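Side-chain contacts in phosphoribosyl-glycinamide (GAR) synthetase (Cryptococcus neoformans var. grubii serotype A, PDB 7LVO), which makes glycinamide ribonucleotide from phosphoribosylamine, glycine and ATP in purine biosynthesis, this chain being the GAR synthetase half of a bifunctional enzyme: residues F133-A138 with Y332-G337; A139-L142 with S147-K150; M153-I158 with R306-P311; R164-T169 with V175-S180. All coordinates share one frame; numbering follows the deposited sequence.

Contact 1: residues F133-A138 with Y332-G337. With EDO (1,2-ethanediol), chain B.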
loop_
_atom_site.group_PDB
_atom_site.type_symbol
_atom_site.label_atom_id
_atom_site.label_comp_id
_atom_site.label_asym_id
_atom_site.label_seq_id
_atom_site.Cartn_x
_atom_site.Cartn_y
_atom_site.Cartn_z
ATOM N N PHE A 133 2.515 -14.368 -2.826
ATOM C CA PHE A 133 1.332 -13.520 -2.952
ATOM C C PHE A 133 1.810 -12.154 -3.426
ATOM O O PHE A 133 2.185 -11.288 -2.630
ATOM C CB PHE A 133 0.572 -13.412 -1.645
ATOM C CG PHE A 133 -0.626 -12.495 -1.722
ATOM C CD1 PHE A 133 -1.824 -12.938 -2.266
ATOM C CD2 PHE A 133 -0.542 -11.194 -1.278
ATOM C CE1 PHE A 133 -2.916 -12.097 -2.338
ATOM C CE2 PHE A 133 -1.626 -10.343 -1.349
ATOM C CZ PHE A 133 -2.817 -10.792 -1.878
ATOM N N GLY A 134 1.805 -11.965 -4.740
ATOM C CA GLY A 134 2.273 -10.744 -5.347
ATOM C C GLY A 134 2.499 -10.923 -6.831
ATOM O O GLY A 134 2.513 -12.041 -7.348
ATOM N N PRO A 135 2.689 -9.821 -7.544
ATOM C CA PRO A 135 2.800 -9.894 -8.999
ATOM C C PRO A 135 4.162 -10.395 -9.449
ATOM O O PRO A 135 5.175 -10.255 -8.759
ATOM C CB PRO A 135 2.576 -8.439 -9.441
ATOM C CG PRO A 135 3.088 -7.637 -8.292
ATOM C CD PRO A 135 2.700 -8.426 -7.058
ATOM N N SER A 136 4.161 -10.997 -10.628
ATOM C CA SER A 136 5.411 -11.343 -11.289
ATOM C C SER A 136 6.226 -10.079 -11.542
ATOM O O SER A 136 5.686 -8.968 -11.535
ATOM C CB SER A 136 5.136 -12.058 -12.605
ATOM O OG SER A 136 4.522 -11.181 -13.525
ATOM N N PRO A 137 7.535 -10.221 -11.755
ATOM C CA PRO A 137 8.349 -9.040 -12.097
ATOM C C PRO A 137 7.732 -8.174 -13.188
ATOM O O PRO A 137 7.826 -6.940 -13.128
ATOM C CB PRO A 137 9.677 -9.655 -12.549
ATOM C CG PRO A 137 9.760 -10.952 -11.809
ATOM C CD PRO A 137 8.335 -11.458 -11.665
ATOM N N ALA A 138 7.092 -8.795 -14.185
ATOM C CA ALA A 138 6.466 -8.028 -15.256
ATOM C C ALA A 138 5.183 -7.349 -14.780
ATOM O O ALA A 138 4.993 -6.144 -14.984
ATOM C CB ALA A 138 6.179 -8.939 -16.448
ATOM N N TYR A 332 -1.515 2.836 -10.032
ATOM C CA TYR A 332 -1.653 1.465 -9.567
ATOM C C TYR A 332 -0.574 1.188 -8.523
ATOM O O TYR A 332 0.595 1.540 -8.721
ATOM C CB TYR A 332 -1.520 0.459 -10.716
ATOM C CG TYR A 332 -2.684 0.407 -11.673
ATOM C CD1 TYR A 332 -3.945 0.012 -11.246
ATOM C CD2 TYR A 332 -2.519 0.722 -13.012
ATOM C CE1 TYR A 332 -5.009 -0.045 -12.122
ATOM C CE2 TYR A 332 -3.580 0.665 -13.899
ATOM C CZ TYR A 332 -4.822 0.284 -13.448
ATOM O OH TYR A 332 -5.870 0.228 -14.330
ATOM N N ASN A 333 -0.967 0.572 -7.417
ATOM C CA ASN A 333 -0.046 -0.026 -6.463
ATOM C C ASN A 333 -0.328 -1.525 -6.420
ATOM O O ASN A 333 -1.495 -1.946 -6.420
ATOM C CB ASN A 333 -0.193 0.597 -5.080
ATOM C CG ASN A 333 0.352 2.026 -5.027
ATOM O OD1 ASN A 333 0.533 2.680 -6.055
ATOM N ND2 ASN A 333 0.619 2.508 -3.823
ATOM N N VAL A 334 0.737 -2.327 -6.389
ATOM C CA VAL A 334 0.603 -3.765 -6.598
ATOM C C VAL A 334 0.824 -4.530 -5.305
ATOM O O VAL A 334 1.351 -5.650 -5.314
ATOM C CB VAL A 334 1.574 -4.253 -7.692
ATOM C CG1 VAL A 334 1.267 -3.563 -9.035
ATOM C CG2 VAL A 334 3.019 -4.006 -7.274
ATOM N N ARG A 335 0.422 -3.934 -4.187
ATOM C CA ARG A 335 0.545 -4.570 -2.885
ATOM C C ARG A 335 -0.377 -3.853 -1.912
ATOM O O ARG A 335 -0.964 -2.816 -2.230
ATOM C CB ARG A 335 1.995 -4.556 -2.390
ATOM C CG ARG A 335 2.806 -3.323 -2.785
ATOM C CD ARG A 335 2.185 -2.043 -2.281
ATOM N NE ARG A 335 2.951 -0.866 -2.685
ATOM C CZ ARG A 335 2.639 0.382 -2.358
ATOM N NH1 ARG A 335 1.590 0.653 -1.602
ATOM N NH2 ARG A 335 3.399 1.378 -2.798
ATOM N N PHE A 336 -0.507 -4.428 -0.719
ATOM C CA PHE A 336 -1.325 -3.806 0.312
ATOM C C PHE A 336 -0.836 -2.387 0.597
ATOM O O PHE A 336 0.346 -2.070 0.448
ATOM C CB PHE A 336 -1.308 -4.633 1.592
ATOM C CG PHE A 336 -2.218 -5.826 1.553
ATOM C CD1 PHE A 336 -3.579 -5.671 1.717
ATOM C CD2 PHE A 336 -1.711 -7.108 1.358
ATOM C CE1 PHE A 336 -4.425 -6.765 1.676
ATOM C CE2 PHE A 336 -2.552 -8.199 1.331
ATOM C CZ PHE A 336 -3.909 -8.029 1.487
ATOM N N GLY A 337 -1.771 -1.526 0.998
ATOM C CA GLY A 337 -1.468 -0.144 1.285
ATOM C C GLY A 337 -1.254 0.104 2.768
ATOM O O GLY A 337 -1.688 -0.665 3.624
HETATM C C1 EDO B . 8.834 -12.419 -15.199
HETATM O O1 EDO B . 7.663 -11.693 -14.796
HETATM C C2 EDO B . 8.767 -13.847 -14.676
HETATM O O2 EDO B . 7.622 -14.504 -15.222
#
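P135 meets V334 by packing alone; the shortest sound polar bond at this contact runs from A138 N to O1 of 1,2-ethanediol, at 3.0 Å. The diol probably comes from the crystallisation liquor. Its O1 also lies against P137 CD at 3.2 Å. The contact joins a loop of the N domain to the chain leaving strand 326-333 of the ATP-grasp domain. The two pieces run roughly antiparallel here, and all four touching residues are buried.

P135 turns its ring toward V334. Its CG reaches V334 CB at 3.8 Å and is just as far from V334 CG2. P135 CD sits closer still, 3.5 Å from the carbonyl O of V334. The two side chains meet at a slant. V334 has CG1 anti to its carbonyl carbon (chi1 -61°). This leaves CG2 between the backbone N and the carbonyl carbon, against the proline ring.

F312 touches both P135 and V334 from a neighbouring loop. E143 holds this turn by two bonds: OE1 accepts from V334 N, and OE2 forms a salt bridge with R335 NH2. V334 follows N333, a predicted magnesium ligand, in the chain. Its side chain is about 10 Å from that of E331, the other predicted ligand.

Further along, F133 and F336 cross at about a right angle. Their rings meet rim to rim, with neither over the face of the other. The planes are 26° apart and the centroids 5.9 Å apart. M315 touches both phenylalanines. The closest approach of the two rings is from F133 CE2 to F336 CE2, at 3.6 Å.

Contact 2: residues A139-L142 with S147-K150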
loop_
_atom_site.group_PDB
_atom_site.type_symbol
_atom_site.label_atom_id
_atom_site.label_comp_id
_atom_site.label_asym_id
_atom_site.label_seq_id
_atom_site.Cartn_x
_atom_site.Cartn_y
_atom_site.Cartn_z
ATOM N N ALA A 139 4.286 -8.109 -14.148
ATOM C CA ALA A 139 3.030 -7.534 -13.682
ATOM C C ALA A 139 3.262 -6.412 -12.676
ATOM O O ALA A 139 2.456 -5.476 -12.590
ATOM C CB ALA A 139 2.153 -8.621 -13.061
ATOM N N ALA A 140 4.353 -6.486 -11.907
ATOM C CA ALA A 140 4.658 -5.440 -10.935
ATOM C C ALA A 140 4.950 -4.098 -11.597
ATOM O O ALA A 140 4.974 -3.076 -10.900
ATOM C CB ALA A 140 5.849 -5.861 -10.073
ATOM N N MET A 141 5.161 -4.073 -12.918
ATOM C CA MET A 141 5.441 -2.819 -13.604
ATOM C C MET A 141 4.256 -1.860 -13.579
ATOM O O MET A 141 4.433 -0.674 -13.868
ATOM C CB MET A 141 5.847 -3.098 -15.048
ATOM C CG MET A 141 7.110 -3.936 -15.184
ATOM S SD MET A 141 7.587 -4.212 -16.907
ATOM C CE MET A 141 8.432 -2.677 -17.278
ATOM N N LEU A 142 3.060 -2.340 -13.237
ATOM C CA LEU A 142 1.925 -1.436 -13.077
ATOM C C LEU A 142 2.228 -0.342 -12.059
ATOM O O LEU A 142 1.713 0.773 -12.174
ATOM C CB LEU A 142 0.677 -2.209 -12.647
ATOM C CG LEU A 142 -0.044 -3.042 -13.697
ATOM C CD1 LEU A 142 -1.220 -3.783 -13.052
ATOM C CD2 LEU A 142 -0.526 -2.184 -14.858
ATOM N N SER A 147 5.095 5.301 -16.656
ATOM C CA SER A 147 4.929 5.436 -18.098
ATOM C C SER A 147 4.235 4.212 -18.682
ATOM O O SER A 147 3.284 4.332 -19.467
ATOM C CB SER A 147 6.290 5.652 -18.762
ATOM O OG SER A 147 7.148 4.552 -18.528
ATOM N N LEU A 148 4.701 3.018 -18.313
ATOM C CA LEU A 148 4.042 1.800 -18.772
ATOM C C LEU A 148 2.602 1.733 -18.275
ATOM O O LEU A 148 1.695 1.341 -19.024
ATOM C CB LEU A 148 4.833 0.576 -18.310
ATOM C CG LEU A 148 4.252 -0.796 -18.656
ATOM C CD1 LEU A 148 5.362 -1.846 -18.677
ATOM C CD2 LEU A 148 3.156 -1.216 -17.679
ATOM N N SER A 149 2.369 2.120 -17.022
ATOM C CA SER A 149 1.025 2.031 -16.462
ATOM C C SER A 149 0.058 2.938 -17.207
ATOM O O SER A 149 -1.080 2.545 -17.498
ATOM C CB SER A 149 1.048 2.385 -14.975
ATOM O OG SER A 149 1.279 3.765 -14.784
ATOM N N LYS A 150 0.488 4.160 -17.525
ATOM C CA LYS A 150 -0.390 5.077 -18.244
ATOM C C LYS A 150 -0.675 4.569 -19.653
ATOM O O LYS A 150 -1.812 4.657 -20.133
ATOM C CB LYS A 150 0.232 6.472 -18.288
ATOM C CG LYS A 150 0.443 7.096 -16.916
ATOM C CD LYS A 150 -0.863 7.518 -16.251
ATOM C CE LYS A 150 -1.530 8.676 -16.999
ATOM N NZ LYS A 150 -2.674 9.258 -16.234
HETATM O O HOH W 1 0.843 3.471 -11.675
#
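M141 and L148 cross at about a right angle, each starting out toward the other segment. The methionine chain runs straight through chi2 and then bends at chi3 (81°). The bend lays the terminal methyl against the leucine. M141 CE comes to 3.5 Å from L148 CD1, tighter than usual van der Waals contact. M141 SD touches the same methyl at 3.7 Å, and M141 CB is also close by. One branch of L148 therefore takes most of the contact with the methionine. M141 is exposed, so this part of the contact lies at the protein surface.

The second meeting is deeper and partly polar. L142 offers its backbone rather than its side chain, which sets out away from the other segment. S149 CB lies 3.3 Å from L142 O. The hydroxyl is turned between the backbone N and the carbonyl carbon of S149 (chi1 71°). It makes a hydrogen bond to K146 O, one turn back in the helix. A water bridges the two segments. It donates to L142 O at 2.9 Å and to S149 OG at 3.2 Å. The water thus links the two polar atoms without a direct bond between them.

Elsewhere on the helix, K150 NZ forms a salt bridge with E233, and S147 OG is hydrogen-bonded to E229. S149 is about 6 Å, side chain to side chain, from E331, a predicted magnesium ligand. This is a tight helix-turn-helix corner between consecutive helices, 141-144 and 146-155, where the N-domain and ATP-grasp family regions meet, near the predicted magnesium and ATP sites.

Contact 3: residues M153-I158 with R306-P311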
loop_
_atom_site.group_PDB
_atom_site.type_symbol
_atom_site.label_atom_id
_atom_site.label_comp_id
_atom_site.label_asym_id
_atom_site.label_seq_id
_atom_site.Cartn_x
_atom_site.Cartn_y
_atom_site.Cartn_z
ATOM N N MET A 153 -3.258 1.913 -19.414
ATOM C CA MET A 153 -4.608 2.422 -19.215
ATOM C C MET A 153 -5.212 2.894 -20.535
ATOM O O MET A 153 -6.370 2.591 -20.847
ATOM C CB MET A 153 -4.591 3.561 -18.190
ATOM C CG MET A 153 -4.145 3.148 -16.801
ATOM S SD MET A 153 -3.913 4.577 -15.709
ATOM C CE MET A 153 -2.941 3.854 -14.387
ATOM N N ALA A 154 -4.435 3.638 -21.324
ATOM C CA ALA A 154 -4.951 4.142 -22.592
ATOM C C ALA A 154 -5.238 3.006 -23.566
ATOM O O ALA A 154 -6.258 3.022 -24.262
ATOM C CB ALA A 154 -3.960 5.135 -23.197
ATOM N N ARG A 155 -4.355 2.007 -23.623
ATOM C CA ARG A 155 -4.556 0.900 -24.551
ATOM C C ARG A 155 -5.819 0.112 -24.230
ATOM O O ARG A 155 -6.412 -0.497 -25.127
ATOM C CB ARG A 155 -3.338 -0.032 -24.537
ATOM C CG ARG A 155 -3.527 -1.297 -25.338
ATOM C CD ARG A 155 -2.219 -2.069 -25.515
ATOM N NE ARG A 155 -1.681 -2.550 -24.248
ATOM C CZ ARG A 155 -0.739 -1.932 -23.551
ATOM N NH1 ARG A 155 -0.200 -0.795 -23.970
ATOM N NH2 ARG A 155 -0.332 -2.463 -22.403
ATOM N N HIS A 156 -6.239 0.095 -22.968
ATOM C CA HIS A 156 -7.423 -0.645 -22.554
ATOM C C HIS A 156 -8.596 0.264 -22.200
ATOM O O HIS A 156 -9.560 -0.196 -21.585
ATOM C CB HIS A 156 -7.081 -1.548 -21.367
ATOM C CG HIS A 156 -6.074 -2.607 -21.687
ATOM N ND1 HIS A 156 -6.368 -3.696 -22.475
ATOM C CD2 HIS A 156 -4.777 -2.744 -21.323
ATOM C CE1 HIS A 156 -5.298 -4.462 -22.586
ATOM N NE2 HIS A 156 -4.318 -3.908 -21.895
ATOM N N ASN A 157 -8.530 1.543 -22.566
ATOM C CA ASN A 157 -9.628 2.483 -22.342
ATOM C C ASN A 157 -9.982 2.585 -20.862
ATOM O O ASN A 157 -11.153 2.653 -20.486
ATOM C CB ASN A 157 -10.856 2.094 -23.168
ATOM C CG ASN A 157 -10.708 2.445 -24.635
ATOM O OD1 ASN A 157 -10.116 3.469 -24.982
ATOM N ND2 ASN A 157 -11.250 1.596 -25.505
ATOM N N ILE A 158 -8.959 2.600 -20.014
ATOM C CA ILE A 158 -9.133 2.748 -18.572
ATOM C C ILE A 158 -9.077 4.237 -18.244
ATOM O O ILE A 158 -8.066 4.888 -18.556
ATOM C CB ILE A 158 -8.060 1.964 -17.804
ATOM C CG1 ILE A 158 -8.199 0.461 -18.118
ATOM C CG2 ILE A 158 -8.172 2.224 -16.328
ATOM C CD1 ILE A 158 -6.986 -0.378 -17.764
ATOM N N ARG A 306 -4.118 -10.124 -18.579
ATOM C CA ARG A 306 -4.083 -11.414 -19.266
ATOM C C ARG A 306 -3.862 -11.227 -20.765
ATOM O O ARG A 306 -3.003 -11.878 -21.364
ATOM C CB ARG A 306 -5.376 -12.196 -19.024
ATOM C CG ARG A 306 -5.549 -12.711 -17.617
ATOM C CD ARG A 306 -6.514 -13.905 -17.573
ATOM N NE ARG A 306 -7.774 -13.620 -18.259
ATOM C CZ ARG A 306 -8.788 -12.954 -17.725
ATOM N NH1 ARG A 306 -8.716 -12.455 -16.500
ATOM N NH2 ARG A 306 -9.902 -12.785 -18.439
ATOM N N GLU A 307 -4.630 -10.329 -21.385
ATOM C CA GLU A 307 -4.482 -10.089 -22.818
ATOM C C GLU A 307 -3.062 -9.658 -23.160
ATOM O O GLU A 307 -2.489 -10.116 -24.158
ATOM C CB GLU A 307 -5.488 -9.036 -23.277
ATOM C CG GLU A 307 -6.932 -9.487 -23.166
ATOM C CD GLU A 307 -7.920 -8.363 -23.416
ATOM O OE1 GLU A 307 -7.564 -7.187 -23.174
ATOM O OE2 GLU A 307 -9.056 -8.661 -23.854
ATOM N N ASP A 308 -2.470 -8.788 -22.337
ATOM C CA ASP A 308 -1.101 -8.353 -22.574
ATOM C C ASP A 308 -0.082 -9.439 -22.268
ATOM O O ASP A 308 1.105 -9.241 -22.551
ATOM C CB ASP A 308 -0.792 -7.104 -21.747
ATOM C CG ASP A 308 -1.515 -5.870 -22.259
ATOM O OD1 ASP A 308 -2.201 -5.969 -23.297
ATOM O OD2 ASP A 308 -1.408 -4.803 -21.619
ATOM N N GLY A 309 -0.506 -10.567 -21.706
ATOM C CA GLY A 309 0.365 -11.702 -21.507
ATOM C C GLY A 309 1.019 -11.815 -20.149
ATOM O O GLY A 309 1.931 -12.634 -19.989
ATOM N N TYR A 310 0.593 -11.024 -19.169
ATOM C CA TYR A 310 1.181 -11.048 -17.829
ATOM C C TYR A 310 0.080 -10.861 -16.801
ATOM O O TYR A 310 -0.084 -9.778 -16.232
ATOM C CB TYR A 310 2.262 -9.975 -17.692
ATOM C CG TYR A 310 3.366 -10.117 -18.711
ATOM C CD1 TYR A 310 4.429 -10.984 -18.487
ATOM C CD2 TYR A 310 3.339 -9.400 -19.902
ATOM C CE1 TYR A 310 5.442 -11.127 -19.418
ATOM C CE2 TYR A 310 4.348 -9.539 -20.835
ATOM C CZ TYR A 310 5.396 -10.402 -20.588
ATOM O OH TYR A 310 6.404 -10.544 -21.518
ATOM N N PRO A 311 -0.710 -11.906 -16.548
ATOM C CA PRO A 311 -1.797 -11.793 -15.569
ATOM C C PRO A 311 -1.286 -11.289 -14.227
ATOM O O PRO A 311 -0.127 -11.491 -13.866
ATOM C CB PRO A 311 -2.330 -13.226 -15.458
ATOM C CG PRO A 311 -1.936 -13.879 -16.754
ATOM C CD PRO A 311 -0.631 -13.248 -17.156
#
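R155 leaves its helix with CG opposite the backbone N and bends at chi3 (64°), which carries its guanidinium to D308. H156 and D308 each hold CG beside their own backbone N, and they approach from opposite directions. Both donors converge on D308 OD2.

R155 NH2 donates to D308 OD2 at 2.7 Å with an N-H...O angle of 176°, forming a salt bridge. H156 NE2 donates to the same D308 OD2 at 3.1 Å and is nearly as straight, 173°. The oxygen lies close to the plane of the guanidinium and of the imidazole. Neither donor lies in the carboxylate plane: they reach OD2 from opposite faces of it. One oxygen is thus clamped between two N-H groups.

The contact ties the ends of two ATP-grasp helices, 146-155 and 287-307, at the protein surface. Each helix closes with a Schellman motif. In the first, N157 has positive phi and I158 N bonds to M153 O at 2.7 Å. In the second, G309 has positive phi, and its N bonds to R306 O.

E307 passes alongside the imidazole, with its OE1 3.6 Å from H156 CE1. Two carboxylates near the ring would probably favour a protonated H156. F152, one turn earlier in helix 146-155, places its ring against that of H156 and also touches D308.

Contact 4: residues R164-T169 with V175-S180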
loop_
_atom_site.group_PDB
_atom_site.type_symbol
_atom_site.label_atom_id
_atom_site.label_comp_id
_atom_site.label_asym_id
_atom_site.label_seq_id
_atom_site.Cartn_x
_atom_site.Cartn_y
_atom_site.Cartn_z
ATOM N N ARG A 164 1.454 12.359 -21.501
ATOM C CA ARG A 164 2.431 11.968 -22.504
ATOM C C ARG A 164 3.721 11.615 -21.770
ATOM O O ARG A 164 4.137 12.329 -20.850
ATOM C CB ARG A 164 2.688 13.071 -23.532
ATOM C CG ARG A 164 1.572 13.262 -24.555
ATOM C CD ARG A 164 1.295 11.995 -25.372
ATOM N NE ARG A 164 2.487 11.472 -26.029
ATOM C CZ ARG A 164 3.063 10.310 -25.738
ATOM N NH1 ARG A 164 2.561 9.494 -24.824
ATOM N NH2 ARG A 164 4.167 9.956 -26.388
ATOM N N SER A 165 4.345 10.515 -22.174
ATOM C CA SER A 165 5.563 10.034 -21.543
ATOM C C SER A 165 6.783 10.481 -22.338
ATOM O O SER A 165 6.722 10.669 -23.555
ATOM C CB SER A 165 5.549 8.509 -21.424
ATOM O OG SER A 165 4.550 8.090 -20.514
ATOM N N PHE A 166 7.895 10.654 -21.628
ATOM C CA PHE A 166 9.137 11.113 -22.225
ATOM C C PHE A 166 10.306 10.375 -21.591
ATOM O O PHE A 166 10.239 9.957 -20.433
ATOM C CB PHE A 166 9.333 12.626 -22.040
ATOM C CG PHE A 166 8.210 13.458 -22.586
ATOM C CD1 PHE A 166 7.100 13.739 -21.811
ATOM C CD2 PHE A 166 8.268 13.962 -23.875
ATOM C CE1 PHE A 166 6.064 14.506 -22.311
ATOM C CE2 PHE A 166 7.237 14.733 -24.380
ATOM C CZ PHE A 166 6.136 15.005 -23.596
ATOM N N THR A 167 11.376 10.225 -22.357
ATOM C CA THR A 167 12.630 9.680 -21.857
ATOM C C THR A 167 13.559 10.820 -21.453
ATOM O O THR A 167 13.338 11.986 -21.791
ATOM C CB THR A 167 13.301 8.791 -22.911
ATOM O OG1 THR A 167 13.620 9.572 -24.068
ATOM C CG2 THR A 167 12.378 7.644 -23.306
ATOM N N SER A 168 14.616 10.463 -20.718
ATOM C CA SER A 168 15.544 11.479 -20.226
ATOM C C SER A 168 16.184 12.264 -21.366
ATOM O O SER A 168 16.524 13.440 -21.193
ATOM C CB SER A 168 16.621 10.829 -19.357
ATOM O OG SER A 168 17.333 9.845 -20.085
ATOM N N THR A 169 16.355 11.639 -22.533
ATOM C CA THR A 169 16.955 12.326 -23.670
ATOM C C THR A 169 15.977 13.243 -24.391
ATOM O O THR A 169 16.411 14.100 -25.169
ATOM C CB THR A 169 17.524 11.311 -24.665
ATOM O OG1 THR A 169 16.472 10.457 -25.134
ATOM C CG2 THR A 169 18.606 10.465 -24.004
ATOM N N VAL A 175 9.755 20.009 -22.725
ATOM C CA VAL A 175 9.562 21.447 -22.569
ATOM C C VAL A 175 8.548 21.958 -23.585
ATOM O O VAL A 175 7.633 22.721 -23.246
ATOM C CB VAL A 175 10.907 22.184 -22.697
ATOM C CG1 VAL A 175 10.690 23.689 -22.747
ATOM C CG2 VAL A 175 11.831 21.812 -21.541
ATOM N N ALA A 176 8.699 21.551 -24.849
ATOM C CA ALA A 176 7.756 21.978 -25.875
ATOM C C ALA A 176 6.338 21.523 -25.556
ATOM O O ALA A 176 5.374 22.228 -25.871
ATOM C CB ALA A 176 8.187 21.439 -27.238
ATOM N N TYR A 177 6.191 20.350 -24.937
ATOM C CA TYR A 177 4.860 19.849 -24.609
ATOM C C TYR A 177 4.166 20.757 -23.603
ATOM O O TYR A 177 2.970 21.039 -23.730
ATOM C CB TYR A 177 4.965 18.419 -24.077
ATOM C CG TYR A 177 3.637 17.786 -23.723
ATOM C CD1 TYR A 177 2.710 17.475 -24.706
ATOM C CD2 TYR A 177 3.317 17.492 -22.406
ATOM C CE1 TYR A 177 1.501 16.897 -24.387
ATOM C CE2 TYR A 177 2.110 16.909 -22.077
ATOM C CZ TYR A 177 1.205 16.611 -23.073
ATOM O OH TYR A 177 -0.001 16.030 -22.749
ATOM N N ILE A 178 4.901 21.222 -22.591
ATOM C CA ILE A 178 4.321 22.150 -21.624
ATOM C C ILE A 178 4.077 23.504 -22.276
ATOM O O ILE A 178 3.077 24.174 -21.993
ATOM C CB ILE A 178 5.233 22.271 -20.388
ATOM C CG1 ILE A 178 5.363 20.912 -19.698
ATOM C CG2 ILE A 178 4.694 23.317 -19.423
ATOM C CD1 ILE A 178 6.353 20.891 -18.551
ATOM N N LYS A 179 4.980 23.927 -23.163
ATOM C CA LYS A 179 4.839 25.217 -23.827
ATOM C C LYS A 179 3.573 25.303 -24.669
ATOM O O LYS A 179 3.098 26.411 -24.936
ATOM C CB LYS A 179 6.070 25.479 -24.698
ATOM C CG LYS A 179 6.083 26.825 -25.401
ATOM C CD LYS A 179 7.339 26.977 -26.256
ATOM C CE LYS A 179 7.300 28.245 -27.096
ATOM N NZ LYS A 179 8.519 28.380 -27.945
ATOM N N SER A 180 3.014 24.167 -25.083
ATOM C CA SER A 180 1.825 24.146 -25.920
ATOM C C SER A 180 0.526 24.125 -25.123
ATOM O O SER A 180 -0.550 24.088 -25.728
ATOM C CB SER A 180 1.864 22.933 -26.855
ATOM O OG SER A 180 1.868 21.720 -26.126
#
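Y177 reaches back from its helix toward R164 and F166. Its CG stands opposite the backbone N (chi1 -179°), which throws the ring out from the helix and over to the strand. R164 folds over this ring. Its CB sits above one face, 4.1 Å from the centroid of the Y177 ring, in a CH-pi contact offset toward the rim. R164 CG lies 3.6 Å from Y177 CE1. The arginine then bends twice, at chi2 (-59°) and chi3 (-55°), and its guanidinium is led away. The touching part of R164 is thus its aliphatic base.

F166 meets the tyrosine nearer its root. F166 CZ is 3.6 Å from Y177 CB, and the two side chains cross at about a right angle. The rings are steeply inclined to each other, neither stacked nor edge to face. V232, on the neighbouring strand, touches both F166 and Y177.

At the helix end, S180 OG donates to Y177 O at 2.7 Å, from above the carbonyl plane. The contact packs helix 171-179 on edge strand 163-167, a strand-loop-helix step of the ATP-grasp domain leading into the predicted ATP-binding region.

The first segments of the contacts follow in numerical order along the chain, and contact 1 closes a loop that encloses the other three. Contact 4 is likewise nested within contact 3. Contacts 1 and 2 have centres about 10 Å apart and touch through V334 and L142. Contacts 2 and 3 are also about 10 Å apart and share helix 146-155. Y332 of contact 1 packs on M153 and I158 of contact 3. Contact 4 lies farther out, its centre about 29 Å from that of contact 1. Its strand 163-167 follows helix 146-155. Together they trace the path from the N domain through the ATP-grasp domain and back beside the predicted magnesium site.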